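Local coordinates for protein kinase A regulatory subunit, putative (Trypanosoma cruzi, PDB 6FTF), which probably restrains the kinase subunit of a cAMP-independent protein kinase A and binds a nucleoside analogue in each of its two cyclic nucleotide-binding domains, at residues 191-196 with 242-247; 208-213 with 246-251; 91-96 with 122-127. All blocks are in the same frame, centred on the assembly; numbering follows the deposited sequence. Where two conformers were deposited one is given.

In the fold
Contacts 1 and 2 belong to one cyclic nucleotide-binding domain and contact 3 to the other. Contacts 1 and 2 lie about 10 Å apart, centre to centre; they share Ala-246 and Asp-247, and strands 191-193, 247-250 and 209-215 run side by side in one antiparallel sheet. Both touch the same 7-cyano-7-deazainosine, contact 1 through Val-245 and Ala-246, contact 2 through Val-212, Ala-246 and Val-248. Contact 3, on the other side of the chain's centre, pairs strands 91-95 and 123-126 beside a second copy of the ligand. Its centre is about 44 Å from that of contact 2, whose strands occupy the matching places in the order of their own sheet.

Contact 1: 191-196 with 242-247; sequences YIIHYG and HRTVAD. With 7CI (7-cyano-7-deazainosine), chain E.
Arg-243 presents the NE side of its guanidinium to the carbonyl of Gly-196, and two nitrogens grip that one oxygen: NE at 3.0 Å from Gly-196 O, with NH2 slightly farther off. NH2 arrives in the carbonyl plane, on a lone pair, while NE comes from above it. Thr-244 follows. With chi1 at 59° its OG1 sits between the backbone N and the carbonyl carbon, where it gives a short 2.6 Å hydrogen bond to His-194 O and accepts one from Glu-197 N. The Thr-244 methyl, anti to the carbonyl carbon, packs on Ile-193, CG2 to CG2 3.7 Å. Thr-244 O takes the hydrogen bond of Gly-196 N and lies above one face of the Tyr-195 ring, offset toward its rim. Val-245 puts its carbonyl at the edge of that ring, O being 3.4 Å from CD2 of Tyr-195, and its side chain turns from the 191-196 segment to the ligand, CG2 3.3 Å from the nitrile N4. The amides of Val-245 and Ala-246 each make a weak hydrogen bond to the ligand hydroxyl O4. At Asp-247 both carboxylate oxygens are engaged. OD1 accepts a nearly straight bond from Tyr-195 N (2.8 Å, 178°), met from above the carboxylate plane, and a water that also bonds His-194 ND1. OD2 takes a second water, shared with Tyr-191 OH, and a salt bridge from Arg-215, which in turn makes a cation-pi contact with Tyr-195. The edge of the Tyr-191 ring, at CE2, lies 3.5 Å from Asp-247 CG. Following short helix 235-240, this loop forms the end of the phosphate-binding cassette of a cyclic nucleotide-binding domain, here offering its amides to the 5'-hydroxyl of a nucleoside that carries no phosphate.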
# COMPACT_ATOMS: atom_id res chain seq x y z
N TYR A 191 -11.37 14.74 15.47
CA TYR A 191 -10.25 15.08 14.59
C TYR A 191 -9.74 13.81 13.92
O TYR A 191 -9.36 12.83 14.58
CB TYR A 191 -9.13 15.76 15.38
CG TYR A 191 -9.37 17.23 15.67
CD1 TYR A 191 -10.55 17.68 16.24
CD2 TYR A 191 -8.40 18.18 15.35
CE1 TYR A 191 -10.76 19.04 16.47
CE2 TYR A 191 -8.60 19.52 15.60
CZ TYR A 191 -9.77 19.94 16.17
OH TYR A 191 -10.03 21.28 16.41
N ILE A 192 -9.72 13.83 12.60
CA ILE A 192 -9.12 12.78 11.80
C ILE A 192 -7.62 12.96 11.74
O ILE A 192 -6.86 11.99 11.90
CB ILE A 192 -9.77 12.79 10.41
CG1 ILE A 192 -11.28 12.55 10.54
CG2 ILE A 192 -9.12 11.76 9.49
CD1 ILE A 192 -12.09 12.77 9.29
N ILE A 193 -7.17 14.20 11.51
CA ILE A 193 -5.78 14.61 11.52
C ILE A 193 -5.65 15.82 12.44
O ILE A 193 -6.47 16.74 12.37
CB ILE A 193 -5.27 14.94 10.10
CG1 ILE A 193 -5.29 13.69 9.25
CG2 ILE A 193 -3.87 15.56 10.16
CD1 ILE A 193 -5.05 13.93 7.74
N HIS A 194 -4.62 15.83 13.29
CA HIS A 194 -4.24 17.01 14.05
C HIS A 194 -3.05 17.68 13.38
O HIS A 194 -2.13 17.01 12.92
CB HIS A 194 -3.82 16.66 15.48
CG HIS A 194 -4.96 16.46 16.42
ND1 HIS A 194 -5.52 17.49 17.15
CD2 HIS A 194 -5.65 15.35 16.75
CE1 HIS A 194 -6.49 17.01 17.90
NE2 HIS A 194 -6.60 15.71 17.67
N TYR A 195 -3.08 19.00 13.36
CA TYR A 195 -1.93 19.82 12.98
C TYR A 195 -0.70 19.43 13.78
O TYR A 195 -0.80 19.18 14.98
CB TYR A 195 -2.31 21.27 13.30
CG TYR A 195 -1.26 22.31 13.00
CD1 TYR A 195 -0.21 22.54 13.85
CD2 TYR A 195 -1.34 23.09 11.85
CE1 TYR A 195 0.75 23.50 13.58
CE2 TYR A 195 -0.39 24.06 11.58
CZ TYR A 195 0.64 24.25 12.44
OH TYR A 195 1.59 25.21 12.20
N GLY A 196 0.46 19.44 13.13
CA GLY A 196 1.72 19.31 13.83
C GLY A 196 2.18 17.91 14.12
O GLY A 196 3.13 17.74 14.90
N HIS A 242 6.76 16.50 5.14
CA HIS A 242 6.69 17.42 6.26
C HIS A 242 5.59 16.97 7.22
O HIS A 242 4.73 16.15 6.87
CB HIS A 242 6.48 18.88 5.80
CG HIS A 242 5.26 19.07 4.95
ND1 HIS A 242 3.98 19.04 5.46
CD2 HIS A 242 5.12 19.29 3.62
CE1 HIS A 242 3.11 19.22 4.48
NE2 HIS A 242 3.78 19.37 3.35
N ARG A 243 5.62 17.51 8.44
CA ARG A 243 4.57 17.23 9.41
C ARG A 243 3.26 17.88 8.97
O ARG A 243 3.23 18.74 8.10
CB ARG A 243 5.00 17.69 10.81
CG ARG A 243 6.21 16.93 11.35
CD ARG A 243 6.59 17.37 12.74
NE ARG A 243 5.73 16.84 13.79
CZ ARG A 243 5.94 15.70 14.44
NH1 ARG A 243 6.92 14.91 14.12
NH2 ARG A 243 5.13 15.36 15.43
N THR A 244 2.17 17.46 9.58
CA THR A 244 0.86 17.93 9.13
C THR A 244 0.71 19.43 9.38
O THR A 244 1.12 19.96 10.41
CB THR A 244 -0.27 17.15 9.80
OG1 THR A 244 -0.16 17.30 11.20
CG2 THR A 244 -0.25 15.68 9.43
N VAL A 245 0.11 20.09 8.40
CA VAL A 245 -0.01 21.53 8.37
C VAL A 245 -1.44 21.99 8.56
O VAL A 245 -1.71 23.19 8.49
CB VAL A 245 0.61 22.11 7.09
CG1 VAL A 245 2.13 22.00 7.16
CG2 VAL A 245 0.12 21.36 5.85
N ALA A 246 -2.37 21.07 8.80
CA ALA A 246 -3.75 21.43 9.09
C ALA A 246 -4.38 20.35 9.93
O ALA A 246 -3.96 19.19 9.88
CB ALA A 246 -4.55 21.58 7.79
N ASP A 247 -5.40 20.74 10.69
CA ASP A 247 -6.32 19.77 11.26
C ASP A 247 -7.31 19.37 10.18
O ASP A 247 -7.67 20.17 9.32
CB ASP A 247 -7.12 20.38 12.40
CG ASP A 247 -6.25 20.98 13.49
OD1 ASP A 247 -5.48 20.23 14.11
OD2 ASP A 247 -6.40 22.20 13.76
C1 7CI E . -5.18 18.72 4.02
N1 7CI E . -4.75 20.14 3.72
O1 7CI E . -4.94 18.43 5.38
C2 7CI E . -5.32 20.91 2.82
N2 7CI E . -6.40 20.66 2.03
O2 7CI E . -5.14 16.61 2.96
C3 7CI E . -6.85 21.66 1.25
N3 7CI E . -6.19 22.89 1.18
O3 7CI E . -2.66 16.16 3.81
C4 7CI E . -5.08 23.15 1.94
N4 7CI E . -1.75 23.74 4.45
C5 7CI E . -4.62 22.15 2.83
O5 7CI E . -4.52 24.27 1.78
C6 7CI E . -3.55 22.04 3.82
C7 7CI E . -3.71 20.76 4.33
C8 7CI E . -2.57 22.98 4.16
C9 7CI E . -4.38 17.72 3.25
C10 7CI E . -3.29 17.43 4.14
C11 7CI E . -4.02 17.36 5.50
C12 7CI E . -3.09 17.60 6.75
O4 7CI E . -2.28 18.71 6.54
O HOH W 1 -8.36 23.20 15.43
O HOH W 2 -4.83 20.22 16.75

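Contact 2: 208-213 with 246-251; sequences GTVEVI and ADVVAT. With 7CI (7-cyano-7-deazainosine), chain E.
Glu-211 and Val-249 stand side by side on one face of the sheet, pointing the same way. A chi1 of 60° sets Glu-211 CG between the backbone N and the carbonyl carbon, leaning over the neighbouring strand, and the rest of the chain runs out straight. Glu-211 CG comes 3.9 Å from Val-249 CB, and the methyl of Thr-251 crosses at a slant, Thr-251 CG2 being 3.7 Å from Glu-211 CG; the carboxylate ends in a salt bridge with Lys-223. Their backbones pair in the antiparallel beta-roll of the cyclic nucleotide-binding domain, a member of the cupin clan, with the two strand directions 153° apart. Glu-211 and Val-249 form a hydrogen-bonded pair, N of Glu-211 2.9 Å from O of Val-249 with the return bond alike, and Ile-213 repeats the pattern with Asp-247. Past the strand end, Thr-251 N still bonds Thr-209 O. Val-210, Val-212, Val-248 and Ala-250 point to the opposite face. Val-210 and Val-248 slant across one another, CG2 of Val-210 touching CG1 of Val-248 at 3.7 Å. Val-248 spreads its two methyls between neighbours, since CG2 turns instead to the ligand ring oxygen O1 at 3.5 Å. Val-212 CG1 touches both Ala-246 CB, 3.6 Å away, and C2 of the ligand base.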
# COMPACT_ATOMS: atom_id res chain seq x y z
N GLY A 208 -19.59 11.13 4.32
CA GLY A 208 -19.55 12.28 5.21
C GLY A 208 -18.72 13.43 4.67
O GLY A 208 -18.24 13.42 3.54
N THR A 209 -18.58 14.45 5.53
CA THR A 209 -17.88 15.68 5.19
C THR A 209 -16.90 16.05 6.30
O THR A 209 -17.11 15.74 7.47
CB THR A 209 -18.91 16.80 4.98
OG1 THR A 209 -19.80 16.40 3.92
CG2 THR A 209 -18.29 18.12 4.61
N VAL A 210 -15.79 16.66 5.89
CA VAL A 210 -14.74 17.11 6.79
C VAL A 210 -14.41 18.57 6.50
O VAL A 210 -14.67 19.08 5.41
CB VAL A 210 -13.44 16.26 6.68
CG1 VAL A 210 -13.76 14.78 6.91
CG2 VAL A 210 -12.75 16.47 5.32
N GLU A 211 -13.79 19.22 7.48
CA GLU A 211 -13.26 20.57 7.32
C GLU A 211 -11.76 20.56 7.60
O GLU A 211 -11.28 19.85 8.48
CB GLU A 211 -13.96 21.58 8.24
CG GLU A 211 -13.85 21.29 9.73
CD GLU A 211 -14.69 22.23 10.60
OE1 GLU A 211 -14.62 22.10 11.86
OE2 GLU A 211 -15.41 23.09 10.05
N VAL A 212 -11.04 21.35 6.82
CA VAL A 212 -9.59 21.51 6.94
C VAL A 212 -9.35 22.84 7.63
O VAL A 212 -9.87 23.86 7.19
CB VAL A 212 -8.94 21.49 5.55
CG1 VAL A 212 -7.45 21.69 5.64
CG2 VAL A 212 -9.24 20.19 4.83
N ILE A 213 -8.53 22.83 8.68
CA ILE A 213 -8.34 24.00 9.53
C ILE A 213 -6.85 24.30 9.62
O ILE A 213 -6.08 23.52 10.22
CB ILE A 213 -8.96 23.79 10.92
CG1 ILE A 213 -10.46 23.47 10.76
CG2 ILE A 213 -8.75 24.99 11.81
CD1 ILE A 213 -11.12 23.06 12.05
N ALA A 246 -2.37 21.07 8.80
CA ALA A 246 -3.75 21.43 9.09
C ALA A 246 -4.38 20.35 9.93
O ALA A 246 -3.96 19.19 9.88
CB ALA A 246 -4.55 21.58 7.79
N ASP A 247 -5.40 20.74 10.69
CA ASP A 247 -6.32 19.77 11.26
C ASP A 247 -7.31 19.37 10.18
O ASP A 247 -7.67 20.17 9.32
CB ASP A 247 -7.12 20.38 12.40
CG ASP A 247 -6.25 20.98 13.49
OD1 ASP A 247 -5.48 20.23 14.11
OD2 ASP A 247 -6.40 22.20 13.76
N VAL A 248 -7.82 18.15 10.27
CA VAL A 248 -8.97 17.72 9.48
C VAL A 248 -9.98 17.17 10.45
O VAL A 248 -9.67 16.24 11.21
CB VAL A 248 -8.59 16.68 8.42
CG1 VAL A 248 -9.82 16.32 7.62
CG2 VAL A 248 -7.47 17.21 7.52
N VAL A 249 -11.17 17.77 10.48
CA VAL A 249 -12.18 17.51 11.50
C VAL A 249 -13.46 17.03 10.82
O VAL A 249 -13.91 17.64 9.85
CB VAL A 249 -12.47 18.78 12.33
CG1 VAL A 249 -13.46 18.48 13.45
CG2 VAL A 249 -11.16 19.36 12.87
N ALA A 250 -14.07 15.98 11.35
CA ALA A 250 -15.35 15.52 10.81
C ALA A 250 -16.44 16.55 11.10
O ALA A 250 -16.60 17.00 12.23
CB ALA A 250 -15.75 14.19 11.45
N THR A 251 -17.19 16.95 10.07
CA THR A 251 -18.34 17.83 10.29
C THR A 251 -19.67 17.09 10.31
O THR A 251 -20.68 17.68 10.71
CB THR A 251 -18.41 18.95 9.23
OG1 THR A 251 -18.67 18.38 7.94
CG2 THR A 251 -17.15 19.78 9.21
C1 7CI E . -5.18 18.72 4.02
N1 7CI E . -4.75 20.14 3.72
O1 7CI E . -4.94 18.43 5.38
C2 7CI E . -5.32 20.91 2.82
N2 7CI E . -6.40 20.66 2.03
O2 7CI E . -5.14 16.61 2.96
C3 7CI E . -6.85 21.66 1.25
N3 7CI E . -6.19 22.89 1.18
O3 7CI E . -2.66 16.16 3.81
C4 7CI E . -5.08 23.15 1.94
N4 7CI E . -1.75 23.74 4.45
C5 7CI E . -4.62 22.15 2.83
O5 7CI E . -4.52 24.27 1.78
C6 7CI E . -3.55 22.04 3.82
C7 7CI E . -3.71 20.76 4.33
C8 7CI E . -2.57 22.98 4.16
C9 7CI E . -4.38 17.72 3.25
C10 7CI E . -3.29 17.43 4.14
C11 7CI E . -4.02 17.36 5.50
C12 7CI E . -3.09 17.60 6.75
O4 7CI E . -2.28 18.71 6.54

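Contact 3: 91-96 with 122-127; sequences ADIIKE and ATVKVC. With 7CI (7-cyano-7-deazainosine), chain F.
Lys-95 and Ala-122 meet through CG and CB, 3.8 Å apart. From its CB, Lys-95 leaves the end of strand 91-95; CG touches the Ala-122 methyl, and a bend at chi3 (96°) then curls the rest of the chain round the nitrile's end. CD comes 3.3 Å from the ligand N4 and CE 3.4 Å, and NZ finishes with a hydrogen bond of 3.1 Å to that same N4, close to the line of the C8-N4 bond (about 160° at N4). At the sugar end Ala-122 N donates to the ligand hydroxyl O4 (3.0 Å). Beside the sugar ring lies an apolar patch: Ile-93 and Val-124, a non-hydrogen-bonded pair, run side by side with CD1 of Ile-93 3.7 Å from CG2 of Val-124, and both methyls border the ring oxygen O1. Ile-93 CG2 touches Ala-122 CB. Backbone bonds of the flanking pairs, Asp-92 with Lys-125 and Ile-94 with Thr-123, fix the antiparallel register of this beta-roll wall. The nitrile is a neutral acceptor, and if NZ is charged, as a lysine usually is, its bond would probably polarise the nitrile toward N4 without forming an ion pair.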
# COMPACT_ATOMS: atom_id res chain seq x y z
N ALA A 91 10.74 -7.25 -13.77
CA ALA A 91 10.22 -8.30 -14.61
C ALA A 91 8.95 -7.84 -15.32
O ALA A 91 8.12 -7.13 -14.75
CB ALA A 91 9.90 -9.57 -13.81
N ASP A 92 8.80 -8.32 -16.55
CA ASP A 92 7.59 -8.07 -17.32
C ASP A 92 6.54 -9.13 -16.99
O ASP A 92 6.85 -10.32 -16.89
CB ASP A 92 7.87 -8.14 -18.82
CG ASP A 92 8.78 -7.03 -19.31
OD1 ASP A 92 8.61 -5.87 -18.90
OD2 ASP A 92 9.69 -7.34 -20.11
N ILE A 93 5.29 -8.69 -16.91
CA ILE A 93 4.12 -9.56 -16.87
C ILE A 93 3.60 -9.66 -18.30
O ILE A 93 3.24 -8.64 -18.90
CB ILE A 93 3.04 -9.01 -15.93
CG1 ILE A 93 3.62 -8.74 -14.53
CG2 ILE A 93 1.85 -9.95 -15.87
CD1 ILE A 93 4.27 -9.96 -13.89
N ILE A 94 3.57 -10.87 -18.84
CA ILE A 94 3.25 -11.11 -20.24
C ILE A 94 2.00 -11.97 -20.31
O ILE A 94 1.98 -13.10 -19.80
CB ILE A 94 4.42 -11.77 -20.98
CG1 ILE A 94 5.66 -10.86 -20.88
CG2 ILE A 94 4.06 -12.08 -22.44
CD1 ILE A 94 6.92 -11.45 -21.39
N LYS A 95 0.96 -11.45 -20.96
CA LYS A 95 -0.28 -12.17 -21.23
C LYS A 95 -0.46 -12.28 -22.73
O LYS A 95 -0.39 -11.28 -23.44
CB LYS A 95 -1.48 -11.42 -20.66
CG LYS A 95 -1.69 -11.57 -19.19
CD LYS A 95 -3.15 -11.38 -18.81
CE LYS A 95 -3.88 -12.71 -18.70
NZ LYS A 95 -5.20 -12.56 -18.02
N GLU A 96 -0.72 -13.50 -23.20
CA GLU A 96 -0.93 -13.76 -24.63
C GLU A 96 0.08 -12.99 -25.48
O GLU A 96 -0.25 -12.35 -26.47
CB GLU A 96 -2.36 -13.44 -25.04
N ALA A 122 -0.15 -15.48 -15.86
CA ALA A 122 0.68 -14.73 -16.79
C ALA A 122 2.14 -15.14 -16.62
O ALA A 122 2.56 -15.55 -15.54
CB ALA A 122 0.57 -13.22 -16.55
N THR A 123 2.89 -15.05 -17.71
CA THR A 123 4.32 -15.28 -17.64
C THR A 123 5.03 -14.08 -17.02
O THR A 123 4.67 -12.93 -17.26
CB THR A 123 4.84 -15.56 -19.05
OG1 THR A 123 4.30 -16.82 -19.46
CG2 THR A 123 6.36 -15.63 -19.10
N VAL A 124 6.02 -14.38 -16.18
CA VAL A 124 6.82 -13.37 -15.50
C VAL A 124 8.25 -13.51 -16.00
O VAL A 124 8.90 -14.52 -15.72
CB VAL A 124 6.76 -13.55 -13.98
CG1 VAL A 124 7.61 -12.50 -13.32
CG2 VAL A 124 5.31 -13.50 -13.49
N LYS A 125 8.74 -12.51 -16.72
CA LYS A 125 10.00 -12.63 -17.45
C LYS A 125 10.93 -11.49 -17.06
O LYS A 125 10.58 -10.32 -17.21
CB LYS A 125 9.75 -12.64 -18.96
CG LYS A 125 10.94 -13.05 -19.81
CD LYS A 125 10.50 -13.23 -21.24
CE LYS A 125 11.65 -13.68 -22.13
NZ LYS A 125 11.16 -14.15 -23.45
N VAL A 126 12.13 -11.83 -16.58
CA VAL A 126 13.06 -10.83 -16.06
C VAL A 126 13.54 -9.92 -17.19
O VAL A 126 13.91 -10.40 -18.27
CB VAL A 126 14.23 -11.54 -15.37
CG1 VAL A 126 15.28 -10.54 -14.92
CG2 VAL A 126 13.73 -12.36 -14.20
N CYS A 127 13.56 -8.62 -16.93
CA CYS A 127 13.95 -7.68 -17.98
C CYS A 127 15.09 -6.76 -17.57
O CYS A 127 15.47 -5.88 -18.35
CB CYS A 127 12.75 -6.86 -18.48
SG CYS A 127 11.91 -5.88 -17.24
C1 7CI F . 1.28 -10.94 -11.89
N1 7CI F . 0.10 -10.49 -12.68
O1 7CI F . 1.88 -12.05 -12.55
C2 7CI F . -0.23 -9.21 -12.87
N2 7CI F . 0.34 -8.08 -12.39
O2 7CI F . 1.91 -11.14 -9.65
C3 7CI F . -0.22 -6.90 -12.71
N3 7CI F . -1.36 -6.85 -13.53
O3 7CI F . 0.90 -13.54 -9.52
C4 7CI F . -1.94 -7.98 -14.02
N4 7CI F . -3.65 -11.48 -15.51
C5 7CI F . -1.39 -9.22 -13.70
O5 7CI F . -2.97 -7.83 -14.74
C6 7CI F . -1.71 -10.59 -14.03
C7 7CI F . -0.72 -11.33 -13.37
C8 7CI F . -2.77 -11.08 -14.84
C9 7CI F . 0.92 -11.41 -10.56
C10 7CI F . 0.74 -12.83 -10.75
C11 7CI F . 1.87 -13.17 -11.70
C12 7CI F . 1.63 -14.51 -12.54
O4 7CI F . 0.33 -14.50 -13.09